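PDB 4HLN: starch synthase I from Hordeum vulgare, which belongs to the starch synthases, glycosyltransferases of the two-domain GT-B fold, and carries bound glucopyranose units in this crystal. Local coordinates for residues Ala422-Glu427 against Ile511-Asp516; Asp439-Gly444 against Thr589-Lys594; Gly538-Val543 against Thr567-Ser572. All blocks are in the same frame, centred on the assembly; numbering follows the deposited sequence.

Interaction 1 (Ala422-Glu427 against Ile511-Asp516)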
loop_
_atom_site.group_PDB
_atom_site.type_symbol
_atom_site.label_atom_id
_atom_site.label_comp_id
_atom_site.label_asym_id
_atom_site.label_seq_id
_atom_site.Cartn_x
_atom_site.Cartn_y
_atom_site.Cartn_z
ATOM N N ALA A 422 28.245 12.358 -6.039
ATOM C CA ALA A 422 28.900 12.537 -7.335
ATOM C C ALA A 422 29.842 11.375 -7.669
ATOM O O ALA A 422 29.879 10.903 -8.802
ATOM C CB ALA A 422 29.651 13.855 -7.368
ATOM N N LYS A 423 30.608 10.936 -6.674
ATOM C CA LYS A 423 31.474 9.779 -6.813
ATOM C C LYS A 423 30.679 8.498 -7.091
ATOM O O LYS A 423 31.071 7.685 -7.928
ATOM C CB LYS A 423 32.346 9.629 -5.569
ATOM C CG LYS A 423 33.016 10.925 -5.168
ATOM C CD LYS A 423 34.112 10.715 -4.146
ATOM C CE LYS A 423 34.632 12.067 -3.648
ATOM N NZ LYS A 423 35.737 11.957 -2.645
ATOM N N CYS A 424 29.555 8.327 -6.406
ATOM C CA CYS A 424 28.700 7.176 -6.655
ATOM C C CYS A 424 28.247 7.159 -8.102
ATOM O O CYS A 424 28.279 6.115 -8.754
ATOM C CB CYS A 424 27.498 7.136 -5.685
ATOM S SG CYS A 424 27.960 6.656 -3.955
ATOM N N LYS A 425 27.838 8.319 -8.603
ATOM C CA LYS A 425 27.389 8.434 -9.991
ATOM C C LYS A 425 28.478 8.051 -10.984
ATOM O O LYS A 425 28.211 7.388 -11.992
ATOM C CB LYS A 425 26.928 9.860 -10.301
ATOM C CG LYS A 425 26.381 10.025 -11.713
ATOM C CD LYS A 425 26.137 11.487 -12.016
ATOM C CE LYS A 425 25.504 11.681 -13.373
ATOM N NZ LYS A 425 25.034 13.078 -13.520
ATOM N N ALA A 426 29.700 8.492 -10.701
ATOM C CA ALA A 426 30.812 8.240 -11.588
ATOM C C ALA A 426 31.095 6.752 -11.560
ATOM O O ALA A 426 31.254 6.114 -12.602
ATOM C CB ALA A 426 32.008 9.024 -11.148
ATOM N N GLU A 427 31.122 6.202 -10.350
ATOM C CA GLU A 427 31.392 4.789 -10.167
ATOM C C GLU A 427 30.295 3.926 -10.767
ATOM O O GLU A 427 30.524 2.784 -11.154
ATOM C CB GLU A 427 31.573 4.477 -8.689
ATOM C CG GLU A 427 32.942 4.857 -8.174
ATOM C CD GLU A 427 34.058 4.243 -9.012
ATOM O OE1 GLU A 427 34.321 3.027 -8.853
ATOM O OE2 GLU A 427 34.661 4.973 -9.835
ATOM N N ILE A 511 22.257 2.005 -8.018
ATOM C CA ILE A 511 21.482 2.783 -8.970
ATOM C C ILE A 511 20.774 3.902 -8.234
ATOM O O ILE A 511 20.807 5.055 -8.658
ATOM C CB ILE A 511 20.465 1.927 -9.730
ATOM C CG1 ILE A 511 21.169 1.182 -10.858
ATOM C CG2 ILE A 511 19.367 2.797 -10.313
ATOM C CD1 ILE A 511 20.396 0.011 -11.360
ATOM N N THR A 512 20.156 3.562 -7.111
ATOM C CA THR A 512 19.409 4.547 -6.343
ATOM C C THR A 512 20.317 5.699 -5.957
ATOM O O THR A 512 19.944 6.867 -6.093
ATOM C CB THR A 512 18.799 3.921 -5.091
ATOM O OG1 THR A 512 17.967 2.833 -5.488
ATOM C CG2 THR A 512 17.962 4.936 -4.325
ATOM N N ALA A 513 21.521 5.368 -5.497
ATOM C CA ALA A 513 22.473 6.395 -5.094
ATOM C C ALA A 513 23.081 7.130 -6.282
ATOM O O ALA A 513 23.284 8.334 -6.213
ATOM C CB ALA A 513 23.572 5.807 -4.193
ATOM N N GLY A 514 23.361 6.409 -7.369
ATOM C CA GLY A 514 24.075 6.979 -8.501
ATOM C C GLY A 514 23.272 7.928 -9.371
ATOM O O GLY A 514 23.788 8.964 -9.805
ATOM N N CYS A 515 22.010 7.576 -9.614
ATOM C CA CYS A 515 21.116 8.362 -10.472
ATOM C C CYS A 515 20.716 9.699 -9.888
ATOM O O CYS A 515 20.677 9.879 -8.669
ATOM C CB CYS A 515 19.829 7.590 -10.766
ATOM S SG CYS A 515 20.068 6.114 -11.745
ATOM N N ASP A 516 20.377 10.624 -10.779
ATOM C CA ASP A 516 19.932 11.950 -10.381
ATOM C C ASP A 516 18.426 11.938 -10.224
ATOM O O ASP A 516 17.876 12.581 -9.326
ATOM C CB ASP A 516 20.360 12.984 -11.422
ATOM C CG ASP A 516 21.871 13.008 -11.629
ATOM O OD1 ASP A 516 22.612 13.190 -10.631
ATOM O OD2 ASP A 516 22.315 12.812 -12.785
#
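Lys425 and Asp516 make the polar half of this contact, a buried salt bridge in which Lys425 NZ donates to Asp516 OD2 over 2.8 Å. The lysine leaves its helix with CG anti to the backbone N (chi1 -177°) and stays extended from there on, so the ammonium arrives at the carboxylate from across, the two side chains meeting at about a right angle. OD2 receives it on its syn lone pair, the side facing OD1. Neither charge relies on the other alone: NZ also donates to the carbonyl oxygens of Val440 and Glu438, and OD2 takes the backbone N-H of Leu442. The result fixes the lysine tip against the loop that leads into strand 442-446.

The contact joins helix 419-432 to the C-terminal end of helix 505-514, just where the chain turns into strand 517-520 of the parallel, Rossmann-like sheet in the C-terminal domain of a GT-B glycosyltransferase. Cys515 is the first residue to leave the helical conformation, and Asp516 follows it.

At Gly514 the two helices touch main chain to main chain, Gly514 CA lying 3.9 Å from Lys425 CA. The lysine stem then runs past the last turn, Lys425 CB lying 3.3 Å from Gly514 O. Lys421, one turn before Lys425 on helix 419-432, donates to Ala513 O, and its charge would probably help to balance the C-terminal end of helix 505-514.

Apolar contact is slight: Cys424 CB lies 4.4 Å from Ala513 CB, and Ala513 also touches Leu409 and Tyr537.

Interaction 2 (Asp439-Gly444 against Thr589-Lys594). With GLC (alpha-D-glucopyranose), chain B.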
loop_
_atom_site.group_PDB
_atom_site.type_symbol
_atom_site.label_atom_id
_atom_site.label_comp_id
_atom_site.label_asym_id
_atom_site.label_seq_id
_atom_site.Cartn_x
_atom_site.Cartn_y
_atom_site.Cartn_z
ATOM N N ASP A 439 27.891 15.961 -15.850
ATOM C CA ASP A 439 26.936 16.992 -16.222
ATOM C C ASP A 439 25.657 16.431 -16.841
ATOM O O ASP A 439 24.608 17.084 -16.833
ATOM C CB ASP A 439 27.616 17.949 -17.210
ATOM C CG ASP A 439 28.519 17.217 -18.220
ATOM O OD1 ASP A 439 29.704 16.931 -17.907
ATOM O OD2 ASP A 439 28.039 16.933 -19.336
ATOM N N VAL A 440 25.758 15.225 -17.391
ATOM C CA VAL A 440 24.633 14.566 -18.040
ATOM C C VAL A 440 23.641 14.050 -16.984
ATOM O O VAL A 440 24.051 13.537 -15.943
ATOM C CB VAL A 440 25.135 13.393 -18.917
ATOM C CG1 VAL A 440 25.721 12.296 -18.040
ATOM C CG2 VAL A 440 24.025 12.832 -19.769
ATOM N N PRO A 441 22.328 14.206 -17.240
ATOM C CA PRO A 441 21.287 13.674 -16.353
ATOM C C PRO A 441 21.222 12.156 -16.439
ATOM O O PRO A 441 21.053 11.607 -17.531
ATOM C CB PRO A 441 19.997 14.260 -16.934
ATOM C CG PRO A 441 20.435 15.395 -17.799
ATOM C CD PRO A 441 21.751 14.985 -18.346
ATOM N N LEU A 442 21.356 11.490 -15.299
ATOM C CA LEU A 442 21.288 10.040 -15.254
ATOM C C LEU A 442 19.994 9.601 -14.584
ATOM O O LEU A 442 19.686 10.011 -13.464
ATOM C CB LEU A 442 22.500 9.473 -14.525
ATOM C CG LEU A 442 22.498 7.967 -14.251
ATOM C CD1 LEU A 442 22.129 7.158 -15.481
ATOM C CD2 LEU A 442 23.854 7.538 -13.718
ATOM N N ILE A 443 19.237 8.768 -15.286
ATOM C CA ILE A 443 17.897 8.403 -14.868
ATOM C C ILE A 443 17.760 6.910 -14.676
ATOM O O ILE A 443 18.241 6.121 -15.499
ATOM C CB ILE A 443 16.884 8.832 -15.911
ATOM C CG1 ILE A 443 16.877 10.350 -16.020
ATOM C CG2 ILE A 443 15.504 8.334 -15.540
ATOM C CD1 ILE A 443 16.250 10.850 -17.282
ATOM N N GLY A 444 17.089 6.531 -13.588
ATOM C CA GLY A 444 16.923 5.136 -13.228
ATOM C C GLY A 444 15.471 4.682 -13.192
ATOM O O GLY A 444 14.560 5.438 -12.816
ATOM N N THR A 589 15.531 21.769 -14.908
ATOM C CA THR A 589 15.868 22.168 -13.553
ATOM C C THR A 589 17.236 21.636 -13.118
ATOM O O THR A 589 17.999 22.326 -12.440
ATOM C CB THR A 589 14.817 21.635 -12.596
ATOM O OG1 THR A 589 13.514 21.929 -13.123
ATOM C CG2 THR A 589 14.985 22.250 -11.207
ATOM N N PHE A 590 17.540 20.406 -13.514
ATOM C CA PHE A 590 18.788 19.769 -13.130
ATOM C C PHE A 590 19.977 20.496 -13.739
ATOM O O PHE A 590 20.989 20.712 -13.069
ATOM C CB PHE A 590 18.798 18.295 -13.545
ATOM C CG PHE A 590 20.147 17.636 -13.414
ATOM C CD1 PHE A 590 20.673 17.330 -12.159
ATOM C CD2 PHE A 590 20.894 17.325 -14.538
ATOM C CE1 PHE A 590 21.922 16.727 -12.036
ATOM C CE2 PHE A 590 22.136 16.723 -14.418
ATOM C CZ PHE A 590 22.652 16.428 -13.167
ATOM N N ARG A 591 19.852 20.877 -15.007
ATOM C CA ARG A 591 20.949 21.551 -15.711
ATOM C C ARG A 591 21.072 23.042 -15.378
ATOM O O ARG A 591 22.158 23.528 -15.048
ATOM C CB ARG A 591 20.810 21.379 -17.225
ATOM C CG ARG A 591 20.347 20.009 -17.641
ATOM C CD ARG A 591 20.562 19.788 -19.123
ATOM N NE ARG A 591 21.853 19.159 -19.395
ATOM C CZ ARG A 591 22.000 18.040 -20.100
ATOM N NH1 ARG A 591 20.926 17.428 -20.608
ATOM N NH2 ARG A 591 23.220 17.539 -20.299
ATOM N N GLU A 592 19.951 23.753 -15.456
ATOM C CA GLU A 592 19.952 25.207 -15.391
ATOM C C GLU A 592 19.848 25.806 -13.988
ATOM O O GLU A 592 20.340 26.908 -13.754
ATOM C CB GLU A 592 18.854 25.756 -16.295
ATOM C CG GLU A 592 19.048 25.366 -17.755
ATOM C CD GLU A 592 17.729 25.112 -18.472
ATOM O OE1 GLU A 592 17.724 24.335 -19.461
ATOM O OE2 GLU A 592 16.699 25.686 -18.039
ATOM N N HIS A 593 19.226 25.100 -13.049
ATOM C CA HIS A 593 19.133 25.628 -11.686
ATOM C C HIS A 593 19.605 24.640 -10.632
ATOM O O HIS A 593 18.814 24.167 -9.814
ATOM C CB HIS A 593 17.713 26.112 -11.386
ATOM C CG HIS A 593 17.106 26.885 -12.511
ATOM N ND1 HIS A 593 16.631 26.279 -13.655
ATOM C CD2 HIS A 593 16.932 28.215 -12.689
ATOM C CE1 HIS A 593 16.170 27.200 -14.481
ATOM N NE2 HIS A 593 16.341 28.384 -13.919
ATOM N N LYS A 594 20.902 24.343 -10.655
ATOM C CA LYS A 594 21.507 23.458 -9.662
ATOM C C LYS A 594 21.129 23.840 -8.224
ATOM O O LYS A 594 20.800 22.964 -7.419
ATOM C CB LYS A 594 23.031 23.418 -9.812
ATOM C CG LYS A 594 23.523 23.006 -11.194
ATOM C CD LYS A 594 23.450 21.497 -11.435
ATOM C CE LYS A 594 24.181 21.122 -12.729
ATOM N NZ LYS A 594 24.200 19.659 -13.017
HETATM C C1 GLC B . 12.968 27.985 -12.325
HETATM C C2 GLC B . 13.808 27.943 -11.049
HETATM C C3 GLC B . 13.424 29.027 -10.039
HETATM C C4 GLC B . 13.387 30.426 -10.659
HETATM C C5 GLC B . 13.061 30.425 -12.162
HETATM C C6 GLC B . 13.913 31.509 -12.820
HETATM O O2 GLC B . 13.748 26.657 -10.480
HETATM O O3 GLC B . 14.394 29.044 -9.017
HETATM O O4 GLC B . 12.460 31.287 -9.986
HETATM O O5 GLC B . 13.287 29.231 -12.909
HETATM O O6 GLC B . 14.540 31.001 -13.980
#
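Pro441, at the entrance to strand 442-446 of the Rossmann-like C-terminal domain, packs on Phe590 and Arg591 at the end of helix 576-592, the helix end that also supplies Thr589 and His593 to the glycan pocket. The contact is buried and has no hydrogen bond across it. Phe590 swings its ring toward the loop just before strand 442-446 with CG anti to the backbone N (chi1 169°). Its CD2 lies 3.8 Å from Pro441 CG, while CE2 has Asp439 O at the ring edge, 3.5 Å away. Lys594 NZ stands 3.6 Å above one face of this ring, off toward the rim, and Trp597 meets the ring edge-to-face.

Arg591 bends at chi3 (93°) and lays its guanidinium across the proline, Pro441 CD sitting 3.1 Å above the plane. The polar end is held by Asp469 O, which accepts from NH1; Asp439, for its part, pairs with Arg437.

Past the helix end, His593 turns to the bound glucopyranose, to which Ser596 and Glu564 also hydrogen-bond. The sugar's C2 stands 3.5 Å over one imidazole face, and His593 NE2 shares a hydrogen bond of 3.2 Å with O6 of the glucopyranose.

Interaction 3 (Gly538-Val543 against Thr567-Ser572). With GLC (alpha-D-glucopyranose), chain C.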
loop_
_atom_site.group_PDB
_atom_site.type_symbol
_atom_site.label_atom_id
_atom_site.label_comp_id
_atom_site.label_asym_id
_atom_site.label_seq_id
_atom_site.Cartn_x
_atom_site.Cartn_y
_atom_site.Cartn_z
ATOM N N GLY A 538 18.499 11.382 -1.904
ATOM C CA GLY A 538 18.718 12.589 -2.683
ATOM C C GLY A 538 18.557 12.352 -4.173
ATOM O O GLY A 538 19.084 13.090 -5.005
ATOM N N THR A 539 17.830 11.299 -4.515
ATOM C CA THR A 539 17.499 11.050 -5.900
ATOM C C THR A 539 16.078 11.519 -6.120
ATOM O O THR A 539 15.152 11.062 -5.452
ATOM C CB THR A 539 17.648 9.573 -6.247
ATOM O OG1 THR A 539 18.986 9.163 -5.942
ATOM C CG2 THR A 539 17.352 9.326 -7.732
ATOM N N VAL A 540 15.916 12.459 -7.041
ATOM C CA VAL A 540 14.633 13.106 -7.235
ATOM C C VAL A 540 13.694 12.200 -8.004
ATOM O O VAL A 540 14.003 11.746 -9.102
ATOM C CB VAL A 540 14.771 14.461 -7.940
ATOM C CG1 VAL A 540 13.406 15.017 -8.258
ATOM C CG2 VAL A 540 15.522 15.431 -7.061
ATOM N N PRO A 541 12.542 11.914 -7.406
ATOM C CA PRO A 541 11.597 11.003 -8.034
ATOM C C PRO A 541 10.674 11.708 -9.010
ATOM O O PRO A 541 10.256 12.844 -8.776
ATOM C CB PRO A 541 10.802 10.469 -6.838
ATOM C CG PRO A 541 10.829 11.573 -5.842
ATOM C CD PRO A 541 12.193 12.203 -6.005
ATOM N N VAL A 542 10.382 11.024 -10.110
ATOM C CA VAL A 542 9.325 11.416 -11.031
ATOM C C VAL A 542 8.318 10.266 -11.113
ATOM O O VAL A 542 8.632 9.167 -11.570
ATOM C CB VAL A 542 9.883 11.723 -12.429
ATOM C CG1 VAL A 542 8.758 11.758 -13.465
ATOM C CG2 VAL A 542 10.671 13.020 -12.408
ATOM N N VAL A 543 7.100 10.527 -10.671
ATOM C CA VAL A 543 6.151 9.461 -10.428
ATOM C C VAL A 543 4.746 9.793 -10.943
ATOM O O VAL A 543 4.341 10.958 -10.972
ATOM C CB VAL A 543 6.109 9.158 -8.919
ATOM C CG1 VAL A 543 5.776 10.421 -8.142
ATOM C CG2 VAL A 543 5.118 8.052 -8.615
ATOM N N THR A 567 9.381 18.008 -3.626
ATOM C CA THR A 567 10.386 16.963 -3.458
ATOM C C THR A 567 10.699 16.227 -4.747
ATOM O O THR A 567 11.646 15.450 -4.803
ATOM C CB THR A 567 9.939 15.919 -2.421
ATOM O OG1 THR A 567 8.562 15.589 -2.638
ATOM C CG2 THR A 567 10.114 16.456 -1.015
ATOM N N GLY A 568 9.894 16.464 -5.774
ATOM C CA GLY A 568 10.101 15.843 -7.067
ATOM C C GLY A 568 8.977 16.233 -8.003
ATOM O O GLY A 568 8.361 17.273 -7.824
ATOM N N TRP A 569 8.695 15.408 -9.000
ATOM C CA TRP A 569 7.554 15.677 -9.865
ATOM C C TRP A 569 6.580 14.518 -9.927
ATOM O O TRP A 569 6.953 13.404 -10.276
ATOM C CB TRP A 569 8.011 16.025 -11.275
ATOM C CG TRP A 569 8.579 17.385 -11.375
ATOM C CD1 TRP A 569 7.919 18.522 -11.720
ATOM C CD2 TRP A 569 9.935 17.765 -11.125
ATOM N NE1 TRP A 569 8.780 19.593 -11.702
ATOM C CE2 TRP A 569 10.025 19.154 -11.337
ATOM C CE3 TRP A 569 11.081 17.067 -10.741
ATOM C CZ2 TRP A 569 11.214 19.858 -11.175
ATOM C CZ3 TRP A 569 12.259 17.768 -10.577
ATOM C CH2 TRP A 569 12.318 19.147 -10.795
ATOM N N ALA A 570 5.329 14.790 -9.590
ATOM C CA ALA A 570 4.256 13.836 -9.831
ATOM C C ALA A 570 3.456 14.324 -11.030
ATOM O O ALA A 570 3.085 15.496 -11.097
ATOM C CB ALA A 570 3.359 13.704 -8.603
ATOM N N PHE A 571 3.198 13.430 -11.975
ATOM C CA PHE A 571 2.488 13.800 -13.191
ATOM C C PHE A 571 1.235 12.966 -13.388
ATOM O O PHE A 571 1.190 11.794 -13.028
ATOM C CB PHE A 571 3.399 13.641 -14.409
ATOM C CG PHE A 571 3.769 12.209 -14.709
ATOM C CD1 PHE A 571 4.874 11.620 -14.102
ATOM C CD2 PHE A 571 3.014 11.452 -15.594
ATOM C CE1 PHE A 571 5.223 10.308 -14.380
ATOM C CE2 PHE A 571 3.360 10.132 -15.875
ATOM C CZ PHE A 571 4.464 9.560 -15.268
ATOM N N SER A 572 0.223 13.586 -13.981
ATOM C CA SER A 572 -1.013 12.900 -14.326
ATOM C C SER A 572 -1.605 13.615 -15.526
ATOM O O SER A 572 -1.519 14.838 -15.624
ATOM C CB SER A 572 -1.998 12.917 -13.153
ATOM O OG SER A 572 -3.115 12.085 -13.412
HETATM C C1 GLC C . 4.020 23.941 -10.696
HETATM C C2 GLC C . 4.335 25.418 -10.573
HETATM C C3 GLC C . 5.450 25.840 -11.541
HETATM C C4 GLC C . 6.631 24.865 -11.721
HETATM C C5 GLC C . 6.060 23.444 -11.772
HETATM C C6 GLC C . 7.113 22.352 -11.715
HETATM O O2 GLC C . 3.147 26.137 -10.842
HETATM O O3 GLC C . 5.946 27.084 -11.106
HETATM O O4 GLC C . 7.319 25.307 -12.902
HETATM O O5 GLC C . 5.230 23.230 -10.649
HETATM O O6 GLC C . 6.845 21.411 -12.723
#
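Trp569 keeps CG beside its backbone N (chi1 -75°), which brings the six-membered ring obliquely over to Val540, while Val542 CG2 meets Trp569 CB. Val540 in turn has CG1 anti to its own N, and that methyl reaches Trp569 CZ3 at 3.8 Å. Val542 packs on the same face of the sheet as Trp569, its CG1 lying 3.9 Å from CE1 of Phe571, the two side chains crossing at about a right angle. Val543 and Ala570 point to the other face.

Between these side chains the backbones run parallel, in line to within a few degrees. Trp569 N donates to Pro541 O at 3.0 Å, Trp569 O receives Val543 N at 2.9 Å, and Phe571 N donates to Val543 O at 2.9 Å, all nearly straight.

The other end of the indole faces the ligand: Trp569 NE1 makes a weak hydrogen bond of 2.8 Å, bent to 133° at the hydrogen, with a glucopyranose O6 that sits at the indole edge, in its plane. Trp597 and Leu600 also pack against the tryptophan. This is the outer parallel strand pair of a Rossmann-like sheet, bordering the glycan pocket.

From the N-terminal side, 422-427 comes first and 439-444 follows, so interactions 1 and 2 both open before either closes. Interaction 1 closes at 511-516, bringing two helices together beside the sheet. The chain then opens interaction 3 at 538-543 and closes it at 567-572, adding the edge strand 569-571. Interaction 2 shuts last, at 589-594. Interactions 1 and 2 therefore cross, interaction 3 lies wholly within the span of interaction 2, and 1 and 3 follow in series. They also touch in space: Asp516 bonds through its backbone to Leu442 and to Val540, while Thr589 packs on Trp569. Together they tie helices 419-432, 505-514 and 576-592 to the C-terminal sheet and the glycan pocket.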